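Pectinesterase inhibitor 1 (PDB 1X91) inhibits pectin methylesterases of the plant, and is a four-helix bundle with an N-terminal alpha-hairpin extension required for that activity. Local coordinates at residues I11-T15 and V145-M149. The protein carries 1 engineered substitution. Residues are numbered along the deposited sequence; the frame is centred on the assembly and turned at random.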
# COMPACT_ATOMS: atom_id res chain seq x y z
N ILE A 11 -11.42 14.03 0.49
CA ILE A 11 -10.85 13.06 -0.46
C ILE A 11 -11.24 11.57 -0.29
O ILE A 11 -11.12 10.75 -1.20
CB ILE A 11 -9.30 13.21 -0.38
CG1 ILE A 11 -8.63 12.77 -1.67
CG2 ILE A 11 -8.74 12.43 0.82
CD1 ILE A 11 -7.12 12.97 -1.65
N CYS A 12 -11.73 11.20 0.88
CA CYS A 12 -12.03 9.84 1.18
C CYS A 12 -13.16 9.29 0.36
O CYS A 12 -13.24 8.08 0.19
CB CYS A 12 -12.25 9.67 2.66
SG CYS A 12 -10.68 9.93 3.54
N ASP A 13 -14.02 10.17 -0.17
CA ASP A 13 -15.14 9.71 -1.00
C ASP A 13 -14.74 9.05 -2.31
O ASP A 13 -15.57 8.42 -2.97
CB ASP A 13 -16.21 10.83 -1.19
CG ASP A 13 -15.68 12.10 -1.81
OD1 ASP A 13 -14.62 12.10 -2.50
OD2 ASP A 13 -16.30 13.20 -1.69
N LYS A 14 -13.46 9.15 -2.66
CA LYS A 14 -12.93 8.61 -3.90
C LYS A 14 -12.16 7.30 -3.72
O LYS A 14 -11.51 6.82 -4.66
CB LYS A 14 -12.07 9.67 -4.54
CG LYS A 14 -12.90 10.81 -5.15
CD LYS A 14 -12.05 11.95 -5.58
CE LYS A 14 -11.63 12.85 -4.41
NZ LYS A 14 -12.73 13.68 -3.80
N THR A 15 -12.29 6.70 -2.54
CA THR A 15 -11.60 5.43 -2.19
C THR A 15 -12.55 4.26 -1.96
O THR A 15 -13.73 4.45 -1.77
CB THR A 15 -10.71 5.66 -0.91
OG1 THR A 15 -11.54 5.88 0.24
CG2 THR A 15 -9.89 6.92 -1.05
N VAL A 145 -5.27 8.77 -5.44
CA VAL A 145 -6.14 9.92 -5.54
C VAL A 145 -5.33 11.21 -5.34
O VAL A 145 -5.44 12.16 -6.11
CB VAL A 145 -7.28 9.81 -4.50
CG1 VAL A 145 -8.18 11.06 -4.55
CG2 VAL A 145 -8.11 8.61 -4.76
N ILE A 146 -4.44 11.22 -4.36
CA ILE A 146 -3.57 12.36 -4.10
C ILE A 146 -2.65 12.66 -5.26
O ILE A 146 -2.58 13.82 -5.74
CB ILE A 146 -2.74 12.17 -2.81
CG1 ILE A 146 -3.61 11.99 -1.57
CG2 ILE A 146 -1.79 13.35 -2.64
CD1 ILE A 146 -2.81 11.34 -0.39
N SER A 147 -1.95 11.66 -5.76
CA SER A 147 -1.01 11.88 -6.86
C SER A 147 -1.71 12.36 -8.14
O SER A 147 -1.14 13.15 -8.92
CB SER A 147 -0.16 10.63 -7.12
OG SER A 147 -0.92 9.49 -7.45
N ASN A 148 -2.93 11.88 -8.37
CA ASN A 148 -3.75 12.38 -9.47
C ASN A 148 -4.01 13.88 -9.38
O ASN A 148 -4.11 14.56 -10.43
CB ASN A 148 -5.08 11.62 -9.54
CG ASN A 148 -5.92 12.04 -10.71
OD1 ASN A 148 -6.86 12.82 -10.56
ND2 ASN A 148 -5.58 11.55 -11.88
N MET A 149 -4.14 14.40 -8.16
CA MET A 149 -4.50 15.81 -7.94
C MET A 149 -3.34 16.79 -7.90
O MET A 149 -3.54 18.00 -7.89
CB MET A 149 -5.29 15.95 -6.64
CG MET A 149 -6.60 15.23 -6.70
SD MET A 149 -7.64 15.41 -5.23
CE MET A 149 -6.57 15.21 -4.05
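Ile11 reaches from the loop that precedes helix 18-27 to three side chains near the C-terminal end of helix 127-149. Its CG1 lies roughly opposite the backbone N (chi1 -155°) and chi2 is extended, which brings CD1 within contact of the helix. The Ile11 and Val145 side chains run alongside each other but point opposite ways, with Ile11 CG1 only 3.4 Å from Val145 CG1, closer than usual van der Waals contact and a sign of tight packing. The methyl at the tip goes further: Ile11 CD1 comes to 3.6 Å from Ile146 CG1 and to 3.3 Å from Met149 CE, though this last, still shorter approach may partly reflect how the methionine methyl was modelled. Met149 can supply its methyl because its chain is extended at chi2 and then bends about the CG-SD bond (chi3 -44°), which brings CE up to the isoleucine from one turn further along the helix. Leu25 of helix 18-27 also packs on Ile11, while Ile146 packs on Leu37 of helix 34-62.

The Lys14 chain lies roughly perpendicular to the Val145 side chain. Its bends lay Lys14 CE 3.9 Å from Val145 CG1, while Val145 CG2 faces the backbone O of Lys14. The ammonium group is then used within the loop, where Lys14 NZ forms a salt bridge of 2.8 Å with the syn lone pair of Asp13 OD1. Cys12 O accepts hydrogen bonds from both Thr15 N and Thr15 OG1, bracing the turn, and Cys12 is disulfide-bonded to Cys21 of helix 18-27.

Cutting Ile11 back to an alanine removes CG1 and CD1, and would probably open a gap beside Val145, Ile146 and Met149 and leave the Met149 methyl freer to turn. No hydrogen bond or salt bridge joins 11-15 to 145-149, so the loop before helix 18-27, probably part of the N-terminal alpha-hairpin extension, meets helix 127-149 through apolar shape fit, while polar bonds within the loop hold its own turn.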